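Local coordinates for putative N-acetylneuraminate lyase ([Ruminococcus] gnavus ATCC 29149, PDB 6RB7), which belongs to the dihydrodipicolinate synthetase family and has the fold of that family, an alpha/beta barrel followed by extra C-terminal helices, at residues A[43-48]-A[73-78]; A[62-67]-A[97-102]; A[274-279]-A[326-331]; A[248-253]-A[330-335]. One frame throughout, in Å; residues are numbered along the deposited sequence.

Interaction 1: A[43-48]-A[73-78]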
loop_
_atom_site.group_PDB
_atom_site.type_symbol
_atom_site.label_atom_id
_atom_site.label_comp_id
_atom_site.label_asym_id
_atom_site.label_seq_id
_atom_site.Cartn_x
_atom_site.Cartn_y
_atom_site.Cartn_z
ATOM N N PRO A 43 19.934 11.488 -20.035
ATOM C CA PRO A 43 20.241 11.424 -18.618
ATOM C C PRO A 43 19.627 12.538 -17.786
ATOM O O PRO A 43 19.560 13.681 -18.224
ATOM C CB PRO A 43 21.767 11.595 -18.580
ATOM C CG PRO A 43 22.229 11.140 -19.954
ATOM C CD PRO A 43 21.137 11.638 -20.880
ATOM N N ALA A 44 19.209 12.217 -16.566
ATOM C CA ALA A 44 18.961 13.235 -15.533
ATOM C C ALA A 44 20.274 13.920 -15.197
ATOM O O ALA A 44 21.298 13.277 -14.964
ATOM C CB ALA A 44 18.344 12.631 -14.311
ATOM N N PHE A 45 20.242 15.228 -15.210
ATOM C CA PHE A 45 21.375 16.091 -14.863
ATOM C C PHE A 45 21.505 16.177 -13.352
ATOM O O PHE A 45 20.510 16.432 -12.649
ATOM C CB PHE A 45 21.133 17.461 -15.465
ATOM C CG PHE A 45 22.363 18.338 -15.553
ATOM C CD1 PHE A 45 23.199 18.229 -16.648
ATOM C CD2 PHE A 45 22.634 19.269 -14.572
ATOM C CE1 PHE A 45 24.319 19.031 -16.731
ATOM C CE2 PHE A 45 23.760 20.068 -14.653
ATOM C CZ PHE A 45 24.612 19.943 -15.744
ATOM N N TYR A 46 22.693 15.950 -12.815
ATOM C CA TYR A 46 22.903 15.973 -11.351
ATOM C C TYR A 46 23.057 17.406 -10.837
ATOM O O TYR A 46 23.422 18.340 -11.584
ATOM C CB TYR A 46 24.130 15.136 -10.975
ATOM C CG TYR A 46 24.076 13.728 -11.497
ATOM C CD1 TYR A 46 22.958 12.942 -11.273
ATOM C CD2 TYR A 46 25.081 13.202 -12.297
ATOM C CE1 TYR A 46 22.878 11.654 -11.776
ATOM C CE2 TYR A 46 25.028 11.914 -12.774
ATOM C CZ TYR A 46 23.907 11.135 -12.538
ATOM O OH TYR A 46 23.843 9.835 -13.005
ATOM N N ALA A 47 22.777 17.564 -9.546
ATOM C CA ALA A 47 23.096 18.803 -8.798
ATOM C C ALA A 47 24.603 18.947 -8.693
ATOM O O ALA A 47 25.258 18.035 -8.195
ATOM C CB ALA A 47 22.433 18.840 -7.454
ATOM N N CYS A 48 25.138 20.086 -9.128
ATOM C CA CYS A 48 26.591 20.365 -9.101
ATOM C C CYS A 48 26.832 21.484 -8.094
ATOM O O CYS A 48 26.395 22.648 -8.347
ATOM C CB CYS A 48 27.067 20.790 -10.472
ATOM S SG CYS A 48 26.843 19.522 -11.742
ATOM N N LYS A 73 21.404 12.151 -26.164
ATOM C CA LYS A 73 20.413 12.905 -26.956
ATOM C C LYS A 73 20.158 14.246 -26.301
ATOM O O LYS A 73 19.916 15.255 -27.020
ATOM C CB LYS A 73 19.143 12.104 -27.111
ATOM C CG LYS A 73 18.111 12.693 -28.043
ATOM C CD LYS A 73 18.633 12.782 -29.486
ATOM C CE LYS A 73 17.559 12.607 -30.525
ATOM N NZ LYS A 73 18.002 13.146 -31.833
ATOM N N GLY A 74 20.098 14.258 -24.985
ATOM C CA GLY A 74 19.680 15.443 -24.252
ATOM C C GLY A 74 19.947 15.302 -22.794
ATOM O O GLY A 74 20.533 14.288 -22.374
ATOM N N VAL A 75 19.500 16.276 -22.034
ATOM C CA VAL A 75 19.592 16.243 -20.564
ATOM C C VAL A 75 18.247 16.657 -19.961
ATOM O O VAL A 75 17.504 17.524 -20.549
ATOM C CB VAL A 75 20.723 17.084 -19.979
ATOM C CG1 VAL A 75 22.069 16.452 -20.258
ATOM C CG2 VAL A 75 20.688 18.528 -20.464
ATOM N N TYR A 76 17.920 16.047 -18.842
ATOM C CA TYR A 76 16.697 16.298 -18.059
ATOM C C TYR A 76 17.158 17.027 -16.810
ATOM O O TYR A 76 17.792 16.448 -15.942
ATOM C CB TYR A 76 15.980 14.975 -17.772
ATOM C CG TYR A 76 14.820 15.108 -16.824
ATOM C CD1 TYR A 76 13.637 15.679 -17.245
ATOM C CD2 TYR A 76 14.870 14.582 -15.560
ATOM C CE1 TYR A 76 12.540 15.782 -16.391
ATOM C CE2 TYR A 76 13.794 14.701 -14.681
ATOM C CZ TYR A 76 12.646 15.318 -15.098
ATOM O OH TYR A 76 11.604 15.414 -14.242
ATOM N N VAL A 77 16.892 18.345 -16.776
ATOM C CA VAL A 77 17.539 19.239 -15.794
ATOM C C VAL A 77 16.596 19.561 -14.627
ATOM O O VAL A 77 15.407 19.847 -14.861
ATOM C CB VAL A 77 17.985 20.506 -16.522
ATOM C CG1 VAL A 77 18.695 21.445 -15.561
ATOM C CG2 VAL A 77 18.836 20.187 -17.728
ATOM N N ASN A 78 17.131 19.572 -13.412
ATOM C CA ASN A 78 16.403 19.965 -12.190
ATOM C C ASN A 78 15.232 19.003 -11.950
ATOM O O ASN A 78 14.228 19.442 -11.394
ATOM C CB ASN A 78 15.951 21.435 -12.226
ATOM C CG ASN A 78 17.097 22.400 -12.151
ATOM O OD1 ASN A 78 18.074 22.147 -11.439
ATOM N ND2 ASN A 78 16.998 23.493 -12.907
HETATM O O HOH W 1 19.786 19.191 -12.568
HETATM O O HOH W 2 17.696 16.154 -13.156
#
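Y76 holds the other segment through both backbone polar groups, straddling A44. Its N gives a hydrogen bond to P43 O (2.9 Å, 163° at the hydrogen), and its O receives one from F45 N (2.8 Å), which is straight at 179°. This pair of bonds, to the residues before and after A44, marks a parallel bridge. Weaker CA-H...O contacts run beside them, from V75 CA to P43 O and from A44 CA to Y76 O. Proline has no N-H to offer but suits P43 here, where its carbonyl does the bonding and its CD lies 3.1 Å from G74 O.

Strands 41-43 and 74-77 are the first two strands of the barrel and the two outermost in the sheet order, so the bridge closes the ring.

Two waters carry the link onward. One joins F45 O to N78 N, and the other donates to both F45 O and Y76 O.

F45 has CG anti to its backbone N (chi1 -163°), which lays the ring alongside V75, whose CG1 meets the ring edge at CD1 (4.2 Å). F45 CB also touches V77 CG2. The large ring and the branched valine suit a layer facing helix 57-70, where T64 lies against F45, and F67 against P43 and V75. A44, a small residue, brings its CB to the edge of the Y76 ring at CD2 (4.2 Å).

Interaction 2: A[62-67]-A[97-102]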
loop_
_atom_site.group_PDB
_atom_site.type_symbol
_atom_site.label_atom_id
_atom_site.label_comp_id
_atom_site.label_asym_id
_atom_site.label_seq_id
_atom_site.Cartn_x
_atom_site.Cartn_y
_atom_site.Cartn_z
ATOM N N GLY A 62 30.755 22.088 -16.505
ATOM C CA GLY A 62 31.583 20.875 -16.629
ATOM C C GLY A 62 30.731 19.658 -16.946
ATOM O O GLY A 62 31.039 18.871 -17.855
ATOM N N LEU A 63 29.665 19.479 -16.161
ATOM C CA LEU A 63 28.806 18.298 -16.372
ATOM C C LEU A 63 28.056 18.395 -17.706
ATOM O O LEU A 63 27.879 17.368 -18.378
ATOM C CB LEU A 63 27.857 18.126 -15.182
ATOM C CG LEU A 63 27.021 16.851 -15.234
ATOM C CD1 LEU A 63 27.875 15.596 -15.171
ATOM C CD2 LEU A 63 26.004 16.848 -14.111
ATOM N N THR A 64 27.694 19.586 -18.139
ATOM C CA THR A 64 26.997 19.759 -19.436
ATOM C C THR A 64 27.954 19.359 -20.568
ATOM O O THR A 64 27.570 18.627 -21.473
ATOM C CB THR A 64 26.484 21.185 -19.619
ATOM O OG1 THR A 64 25.722 21.597 -18.487
ATOM C CG2 THR A 64 25.699 21.321 -20.895
ATOM N N LYS A 65 29.201 19.833 -20.506
ATOM C CA LYS A 65 30.189 19.520 -21.571
ATOM C C LYS A 65 30.450 18.014 -21.578
ATOM O O LYS A 65 30.677 17.432 -22.675
ATOM C CB LYS A 65 31.454 20.327 -21.338
ATOM C CG LYS A 65 31.247 21.805 -21.559
ATOM C CD LYS A 65 32.474 22.668 -21.390
ATOM C CE LYS A 65 33.004 22.639 -19.969
ATOM N NZ LYS A 65 34.229 23.475 -19.807
ATOM N N TYR A 66 30.441 17.378 -20.408
ATOM C CA TYR A 66 30.573 15.908 -20.293
ATOM C C TYR A 66 29.463 15.229 -21.082
ATOM O O TYR A 66 29.741 14.340 -21.878
ATOM C CB TYR A 66 30.542 15.508 -18.828
ATOM C CG TYR A 66 30.306 14.049 -18.507
ATOM C CD1 TYR A 66 31.321 13.120 -18.543
ATOM C CD2 TYR A 66 29.044 13.636 -18.094
ATOM C CE1 TYR A 66 31.111 11.789 -18.187
ATOM C CE2 TYR A 66 28.820 12.308 -17.742
ATOM C CZ TYR A 66 29.854 11.384 -17.772
ATOM O OH TYR A 66 29.609 10.082 -17.423
ATOM N N PHE A 67 28.221 15.641 -20.894
ATOM C CA PHE A 67 27.101 15.003 -21.619
ATOM C C PHE A 67 27.187 15.272 -23.121
ATOM O O PHE A 67 26.906 14.376 -23.922
ATOM C CB PHE A 67 25.765 15.451 -21.045
ATOM C CG PHE A 67 25.432 14.768 -19.740
ATOM C CD1 PHE A 67 25.391 13.387 -19.673
ATOM C CD2 PHE A 67 25.182 15.501 -18.596
ATOM C CE1 PHE A 67 25.066 12.754 -18.476
ATOM C CE2 PHE A 67 24.791 14.862 -17.412
ATOM C CZ PHE A 67 24.811 13.486 -17.356
ATOM N N GLU A 97 20.593 28.100 -16.461
ATOM C CA GLU A 97 21.382 29.129 -17.185
ATOM C C GLU A 97 22.739 28.564 -17.579
ATOM O O GLU A 97 23.167 28.804 -18.709
ATOM C CB GLU A 97 21.518 30.371 -16.308
ATOM C CG GLU A 97 20.235 31.133 -16.225
ATOM C CD GLU A 97 20.187 32.216 -15.153
ATOM O OE1 GLU A 97 21.197 32.422 -14.463
ATOM O OE2 GLU A 97 19.110 32.817 -14.967
ATOM N N ASN A 98 23.410 27.855 -16.678
ATOM C CA ASN A 98 24.762 27.315 -16.934
ATOM C C ASN A 98 24.714 26.125 -17.883
ATOM O O ASN A 98 25.632 25.977 -18.678
ATOM C CB ASN A 98 25.487 27.093 -15.629
ATOM C CG ASN A 98 25.958 28.427 -15.061
ATOM O OD1 ASN A 98 26.935 28.990 -15.581
ATOM N ND2 ASN A 98 25.249 28.955 -14.063
ATOM N N VAL A 99 23.659 25.322 -17.876
ATOM C CA VAL A 99 23.494 24.290 -18.930
ATOM C C VAL A 99 23.399 24.961 -20.293
ATOM O O VAL A 99 24.093 24.571 -21.252
ATOM C CB VAL A 99 22.259 23.404 -18.640
ATOM C CG1 VAL A 99 21.970 22.513 -19.851
ATOM C CG2 VAL A 99 22.493 22.605 -17.363
ATOM N N MET A 100 22.525 25.937 -20.396
ATOM C CA MET A 100 22.194 26.525 -21.725
ATOM C C MET A 100 23.404 27.319 -22.224
ATOM O O MET A 100 23.574 27.374 -23.440
ATOM C CB MET A 100 20.947 27.399 -21.624
ATOM C CG MET A 100 19.670 26.630 -21.266
ATOM S SD MET A 100 19.334 25.195 -22.309
ATOM C CE MET A 100 18.731 25.993 -23.802
ATOM N N LYS A 101 24.232 27.834 -21.312
ATOM C CA LYS A 101 25.438 28.639 -21.650
ATOM C C LYS A 101 26.375 27.791 -22.495
ATOM O O LYS A 101 27.090 28.422 -23.323
ATOM C CB LYS A 101 26.216 29.086 -20.412
ATOM C CG LYS A 101 25.954 30.475 -19.881
ATOM C CD LYS A 101 27.170 31.060 -19.165
ATOM C CE LYS A 101 26.821 32.214 -18.241
ATOM N NZ LYS A 101 26.038 31.781 -17.053
ATOM N N VAL A 102 26.501 26.484 -22.257
ATOM C CA VAL A 102 27.639 25.732 -22.868
ATOM C C VAL A 102 27.106 24.596 -23.698
ATOM O O VAL A 102 27.946 23.907 -24.316
ATOM C CB VAL A 102 28.673 25.202 -21.851
ATOM C CG1 VAL A 102 29.378 26.334 -21.138
ATOM C CG2 VAL A 102 28.037 24.310 -20.846
#
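T64 is the first residue of 62-67 to make the contact; its side chain points toward the partner helix and meets V99 and V102 together. Its OG1 (chi1 -51°, anti to the carbonyl carbon) lies 3.5 Å from V99 CA and 3.6 Å from V99 CG2, the two side chains crossing at about a right angle. The hydroxyl is hydrogen-bonded within its own helix, to V60 O, which lets a polar residue sit in a buried, apolar interface. The other branch is the methyl CG2, anti to the backbone N; it rests 3.6 Å from V99 O. V102 CG2 completes the fit, 3.7 Å from T64 CB. Next to V99, N98 OD1 accepts from Q61 NE2, while N98 ND2 bonds to I94 O.

Helices 57-70 and 89-103 are the first two helices in the outer layer of the barrel, with strand 74-77 between them in the chain. The N-to-C directions of their short segments differ by 47°, with axes 8.8 Å apart, a spacing that compact threonine and valine side chains can bridge.

K65 follows at the exposed margin. Its CG approaches the same methyl, V102 CG2, at 4.1 Å, so the aliphatic base of the lysine lies against the valine.

Interaction 3: A[274-279]-A[326-331]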
loop_
_atom_site.group_PDB
_atom_site.type_symbol
_atom_site.label_atom_id
_atom_site.label_comp_id
_atom_site.label_asym_id
_atom_site.label_seq_id
_atom_site.Cartn_x
_atom_site.Cartn_y
_atom_site.Cartn_z
ATOM N N ASN A 274 22.311 -3.122 -14.338
ATOM C CA ASN A 274 21.522 -3.356 -13.119
ATOM C C ASN A 274 22.462 -3.763 -11.975
ATOM O O ASN A 274 22.258 -3.245 -10.829
ATOM C CB ASN A 274 20.394 -4.354 -13.340
ATOM C CG ASN A 274 19.307 -3.791 -14.230
ATOM O OD1 ASN A 274 19.483 -2.717 -14.822
ATOM N ND2 ASN A 274 18.162 -4.470 -14.314
ATOM N N GLU A 275 23.450 -4.622 -12.241
ATOM C CA GLU A 275 24.420 -5.028 -11.193
ATOM C C GLU A 275 25.120 -3.788 -10.628
ATOM O O GLU A 275 25.333 -3.710 -9.397
ATOM C CB GLU A 275 25.392 -6.023 -11.826
ATOM C CG GLU A 275 26.374 -6.648 -10.876
ATOM C CD GLU A 275 27.377 -7.577 -11.555
ATOM O OE1 GLU A 275 27.900 -7.260 -12.699
ATOM O OE2 GLU A 275 27.656 -8.635 -10.950
ATOM N N ILE A 276 25.499 -2.863 -11.503
ATOM C CA ILE A 276 26.147 -1.604 -11.072
ATOM C C ILE A 276 25.167 -0.812 -10.212
ATOM O O ILE A 276 25.551 -0.282 -9.166
ATOM C CB ILE A 276 26.678 -0.821 -12.295
ATOM C CG1 ILE A 276 27.850 -1.568 -12.921
ATOM C CG2 ILE A 276 27.023 0.615 -11.945
ATOM C CD1 ILE A 276 28.103 -1.241 -14.343
ATOM N N ILE A 277 23.907 -0.655 -10.644
ATOM C CA ILE A 277 22.928 0.100 -9.846
ATOM C C ILE A 277 22.807 -0.522 -8.459
ATOM O O ILE A 277 22.805 0.222 -7.455
ATOM C CB ILE A 277 21.568 0.161 -10.566
ATOM C CG1 ILE A 277 21.694 0.938 -11.882
ATOM C CG2 ILE A 277 20.515 0.746 -9.643
ATOM C CD1 ILE A 277 20.464 0.870 -12.726
ATOM N N TYR A 278 22.693 -1.851 -8.383
ATOM C CA TYR A 278 22.494 -2.502 -7.077
ATOM C C TYR A 278 23.733 -2.244 -6.202
ATOM O O TYR A 278 23.564 -1.927 -4.986
ATOM C CB TYR A 278 22.175 -3.973 -7.223
ATOM C CG TYR A 278 21.005 -4.274 -8.139
ATOM C CD1 TYR A 278 19.933 -3.400 -8.269
ATOM C CD2 TYR A 278 21.012 -5.396 -8.934
ATOM C CE1 TYR A 278 18.902 -3.666 -9.145
ATOM C CE2 TYR A 278 19.960 -5.696 -9.786
ATOM C CZ TYR A 278 18.910 -4.830 -9.899
ATOM O OH TYR A 278 17.890 -5.058 -10.779
ATOM N N LYS A 279 24.913 -2.274 -6.797
ATOM C CA LYS A 279 26.146 -1.970 -6.029
ATOM C C LYS A 279 26.112 -0.511 -5.533
ATOM O O LYS A 279 26.383 -0.259 -4.352
ATOM C CB LYS A 279 27.371 -2.231 -6.901
ATOM C CG LYS A 279 28.710 -1.962 -6.195
ATOM C CD LYS A 279 28.969 -2.834 -5.020
ATOM C CE LYS A 279 29.035 -4.298 -5.351
ATOM N NZ LYS A 279 29.577 -5.046 -4.179
ATOM N N GLN A 326 34.948 0.669 -11.014
ATOM C CA GLN A 326 35.662 -0.368 -11.780
ATOM C C GLN A 326 34.668 -1.205 -12.591
ATOM O O GLN A 326 34.978 -1.558 -13.759
ATOM C CB GLN A 326 36.534 -1.245 -10.867
ATOM C CG GLN A 326 37.381 -2.223 -11.675
ATOM C CD GLN A 326 38.433 -1.495 -12.464
ATOM O OE1 GLN A 326 39.116 -0.627 -11.927
ATOM N NE2 GLN A 326 38.563 -1.818 -13.744
ATOM N N MET A 327 33.503 -1.532 -12.018
ATOM C CA MET A 327 32.492 -2.318 -12.758
ATOM C C MET A 327 32.084 -1.564 -14.031
ATOM O O MET A 327 31.870 -2.204 -15.096
ATOM C CB MET A 327 31.258 -2.608 -11.893
ATOM C CG MET A 327 31.579 -3.539 -10.744
ATOM S SD MET A 327 30.325 -3.552 -9.450
ATOM C CE MET A 327 29.004 -4.393 -10.283
ATOM N N ILE A 328 31.949 -0.251 -13.940
ATOM C CA ILE A 328 31.564 0.577 -15.109
ATOM C C ILE A 328 32.695 0.491 -16.143
ATOM O O ILE A 328 32.408 0.286 -17.326
ATOM C CB ILE A 328 31.273 2.018 -14.647
ATOM C CG1 ILE A 328 29.964 2.043 -13.848
ATOM C CG2 ILE A 328 31.225 2.961 -15.821
ATOM C CD1 ILE A 328 29.803 3.276 -12.978
ATOM N N CYS A 329 33.947 0.671 -15.720
ATOM C CA CYS A 329 35.100 0.611 -16.662
ATOM C C CYS A 329 35.121 -0.765 -17.357
ATOM O O CYS A 329 35.312 -0.836 -18.601
ATOM C CB CYS A 329 36.409 0.811 -15.909
ATOM S SG CYS A 329 36.581 2.503 -15.304
ATOM N N ASP A 330 34.923 -1.835 -16.589
ATOM C CA ASP A 330 35.015 -3.209 -17.135
ATOM C C ASP A 330 33.861 -3.469 -18.102
ATOM O O ASP A 330 34.072 -4.053 -19.177
ATOM C CB ASP A 330 35.010 -4.226 -16.003
ATOM C CG ASP A 330 36.293 -4.215 -15.155
ATOM O OD1 ASP A 330 37.271 -3.582 -15.545
ATOM O OD2 ASP A 330 36.281 -4.858 -14.112
ATOM N N ALA A 331 32.653 -2.977 -17.791
ATOM C CA ALA A 331 31.504 -3.140 -18.705
ATOM C C ALA A 331 31.764 -2.419 -20.022
ATOM O O ALA A 331 31.404 -2.927 -21.093
ATOM C CB ALA A 331 30.232 -2.680 -18.020
#
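M327 and I276 slide past each other in opposite directions, and each fills a hollow in the facing helix. The M327 side chain projects between E275, I276 and K279, one turn of the neighbouring surface. Its CB rests on I276 CG1 at 3.7 Å, its SD lies 4.0 Å from K279 CG, and its terminal methyl CE reaches E275 CG at 3.5 Å. The bend at chi3 (71°) brings that methyl against E275. A long, flexible and unbranched residue suits this trough, because it can follow a curved path along methylene groups.

I276 is the complementary bump. It enters the hollow lined by M327, I328 and A331. While its CG1 rests against M327, its CG2, anti to the backbone N, and its CD1 both pack on I328 CG1, each at 3.8 Å, and the two isoleucines cross at about a right angle. The small A331 borders the hollow beyond, its CB 4.5 Å from I276 CD1.

E275 and K279 border the trough with their aliphatic parts. The lysine crosses M327 and then bends twice, carrying NZ to a salt bridge with E323 OE1. On another side of helix 263-281, Y278 OH and N274 ND2 bond to Q208 OE1 of the second subunit.

The segments run nearly antiparallel, at 172° with axes 10.1 Å apart. This pairing of helices 263-281 and 317-335 belongs to the helical C-terminal extension that follows the barrel in this family.

Interaction 4: A[248-253]-A[330-335]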
loop_
_atom_site.group_PDB
_atom_site.type_symbol
_atom_site.label_atom_id
_atom_site.label_comp_id
_atom_site.label_asym_id
_atom_site.label_seq_id
_atom_site.Cartn_x
_atom_site.Cartn_y
_atom_site.Cartn_z
ATOM N N PRO A 248 27.011 6.625 -19.326
ATOM C CA PRO A 248 26.127 6.928 -20.443
ATOM C C PRO A 248 26.404 6.079 -21.679
ATOM O O PRO A 248 25.427 5.708 -22.379
ATOM C CB PRO A 248 26.351 8.425 -20.702
ATOM C CG PRO A 248 27.654 8.745 -20.035
ATOM C CD PRO A 248 27.826 7.775 -18.894
ATOM N N GLU A 249 27.663 5.698 -21.893
ATOM C CA GLU A 249 28.024 4.860 -23.057
ATOM C C GLU A 249 27.293 3.529 -22.987
ATOM O O GLU A 249 26.951 2.993 -24.066
ATOM C CB GLU A 249 29.517 4.559 -23.138
ATOM C CG GLU A 249 30.386 5.778 -23.245
ATOM C CD GLU A 249 30.915 6.297 -21.912
ATOM O OE1 GLU A 249 30.140 6.346 -20.876
ATOM O OE2 GLU A 249 32.135 6.631 -21.896
ATOM N N LEU A 250 27.067 2.982 -21.788
ATOM C CA LEU A 250 26.408 1.655 -21.679
ATOM C C LEU A 250 24.944 1.793 -22.096
ATOM O O LEU A 250 24.439 0.945 -22.827
ATOM C CB LEU A 250 26.521 1.097 -20.260
ATOM C CG LEU A 250 27.932 0.767 -19.793
ATOM C CD1 LEU A 250 27.913 0.203 -18.393
ATOM C CD2 LEU A 250 28.598 -0.217 -20.773
ATOM N N TYR A 251 24.261 2.855 -21.646
ATOM C CA TYR A 251 22.846 3.032 -22.060
ATOM C C TYR A 251 22.773 3.355 -23.560
ATOM O O TYR A 251 21.792 2.936 -24.192
ATOM C CB TYR A 251 22.176 4.069 -21.179
ATOM C CG TYR A 251 21.932 3.597 -19.769
ATOM C CD1 TYR A 251 20.902 2.708 -19.499
ATOM C CD2 TYR A 251 22.762 3.979 -18.711
ATOM C CE1 TYR A 251 20.641 2.266 -18.219
ATOM C CE2 TYR A 251 22.520 3.525 -17.419
ATOM C CZ TYR A 251 21.464 2.664 -17.175
ATOM O OH TYR A 251 21.180 2.276 -15.889
ATOM N N LEU A 252 23.718 4.133 -24.119
ATOM C CA LEU A 252 23.706 4.365 -25.585
ATOM C C LEU A 252 23.853 3.045 -26.332
ATOM O O LEU A 252 23.124 2.828 -27.317
ATOM C CB LEU A 252 24.811 5.363 -25.941
ATOM C CG LEU A 252 24.506 6.809 -25.536
ATOM C CD1 LEU A 252 25.776 7.657 -25.582
ATOM C CD2 LEU A 252 23.387 7.395 -26.406
ATOM N N LYS A 253 24.742 2.187 -25.861
ATOM C CA LYS A 253 24.961 0.888 -26.537
ATOM C C LYS A 253 23.747 -0.024 -26.347
ATOM O O LYS A 253 23.362 -0.702 -27.295
ATOM C CB LYS A 253 26.239 0.239 -26.027
ATOM C CG LYS A 253 26.626 -0.994 -26.843
ATOM C CD LYS A 253 27.094 -0.621 -28.232
ATOM C CE LYS A 253 27.520 -1.849 -29.009
ATOM N NZ LYS A 253 28.099 -1.465 -30.330
ATOM N N ASP A 330 34.923 -1.835 -16.589
ATOM C CA ASP A 330 35.015 -3.209 -17.135
ATOM C C ASP A 330 33.861 -3.469 -18.102
ATOM O O ASP A 330 34.072 -4.053 -19.177
ATOM C CB ASP A 330 35.010 -4.226 -16.003
ATOM C CG ASP A 330 36.293 -4.215 -15.155
ATOM O OD1 ASP A 330 37.271 -3.582 -15.545
ATOM O OD2 ASP A 330 36.281 -4.858 -14.112
ATOM N N ALA A 331 32.653 -2.977 -17.791
ATOM C CA ALA A 331 31.504 -3.140 -18.705
ATOM C C ALA A 331 31.764 -2.419 -20.022
ATOM O O ALA A 331 31.404 -2.927 -21.093
ATOM C CB ALA A 331 30.232 -2.680 -18.020
ATOM N N LYS A 332 32.317 -1.225 -19.969
ATOM C CA LYS A 332 32.614 -0.465 -21.202
ATOM C C LYS A 332 33.623 -1.255 -22.059
ATOM O O LYS A 332 33.448 -1.339 -23.289
ATOM C CB LYS A 332 33.073 0.927 -20.814
ATOM C CG LYS A 332 31.947 1.803 -20.282
ATOM C CD LYS A 332 32.319 3.219 -20.280
ATOM C CE LYS A 332 33.400 3.525 -19.287
ATOM N NZ LYS A 332 33.719 4.979 -19.302
ATOM N N LYS A 333 34.635 -1.863 -21.438
ATOM C CA LYS A 333 35.582 -2.697 -22.224
ATOM C C LYS A 333 34.909 -3.940 -22.799
ATOM O O LYS A 333 35.269 -4.415 -23.904
ATOM C CB LYS A 333 36.778 -3.033 -21.325
ATOM C CG LYS A 333 37.634 -1.821 -21.011
ATOM C CD LYS A 333 38.624 -2.068 -19.880
ATOM C CE LYS A 333 39.554 -0.885 -19.703
ATOM N NZ LYS A 333 40.494 -1.108 -18.586
ATOM N N LYS A 334 33.929 -4.512 -22.108
ATOM C CA LYS A 334 33.241 -5.719 -22.552
ATOM C C LYS A 334 32.320 -5.401 -23.727
ATOM O O LYS A 334 32.175 -6.280 -24.623
ATOM C CB LYS A 334 32.439 -6.322 -21.384
ATOM C CG LYS A 334 33.296 -6.977 -20.343
ATOM C CD LYS A 334 32.664 -7.231 -18.960
ATOM C CE LYS A 334 31.753 -8.387 -18.803
ATOM N NZ LYS A 334 31.519 -8.512 -17.345
ATOM N N PHE A 335 31.610 -4.273 -23.681
ATOM C CA PHE A 335 30.415 -4.086 -24.535
ATOM C C PHE A 335 30.591 -3.063 -25.633
ATOM O O PHE A 335 29.729 -3.068 -26.558
ATOM C CB PHE A 335 29.193 -3.760 -23.665
ATOM C CG PHE A 335 28.840 -4.854 -22.714
ATOM C CD1 PHE A 335 28.565 -6.149 -23.140
ATOM C CD2 PHE A 335 28.732 -4.575 -21.363
ATOM C CE1 PHE A 335 28.289 -7.145 -22.236
ATOM C CE2 PHE A 335 28.429 -5.581 -20.467
ATOM C CZ PHE A 335 28.187 -6.864 -20.899
HETATM O O HOH W 3 31.209 5.931 -18.441
HETATM O O HOH W 4 35.314 6.420 -21.030
#
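The last helix of the chain packs beside the helix that follows the eighth barrel strand, with L250 wedged between A331, K332 and F335. Leucine suits the place because its two methyls spread over A331 while one of them also reaches the other two residues. CD1 meets A331 CB at 3.7 Å. CD2 lies 3.9 Å from K332 CG and approaches the F335 ring at its edge, near the ring plane, at CD2 (4.4 Å). K334 CB lies over one face of that ring.

Beside this apolar patch, E249 and K332 form a long, weak salt bridge, with OE2 3.5 Å from NZ. One water bridges the pair, accepting from K332 NZ at 2.8 Å and donating to E249 OE1 at 2.7 Å; a second accepts from NZ at 2.8 Å and gives a weak bond to OE2. The stronger partner of E249 is K70, on helix 57-70. K253, anti about chi1 (-171°) and bent at chi2, lays its CE 3.5 Å from F335 O, while its NZ pairs with E256.

The segments are inclined by 32°, and their contact packs the C-terminal helices against the outer helices of the (beta/alpha)8 barrel, as in this family.

From the N terminus, interaction 1 is the first to close, pairing the end of strand 41-43 with strand 74-77 around the intervening helix 57-70. Interaction 2 opens on that same helix and closes beyond strand 74-77, on helix 89-103, so the two cross along the chain and meet physically, with F45 and P43 touching T64 and F67. Both lie in the first part of the barrel. Interactions 3 and 4 come later, after both have closed. Interaction 4 starts earlier, at 248-253, and interaction 3 at 274-279, yet both finish on helix 317-335, sharing D330 and A331. Y66 against P248 joins interactions 2 and 4, linking the first barrel helix to the helix after the eighth strand.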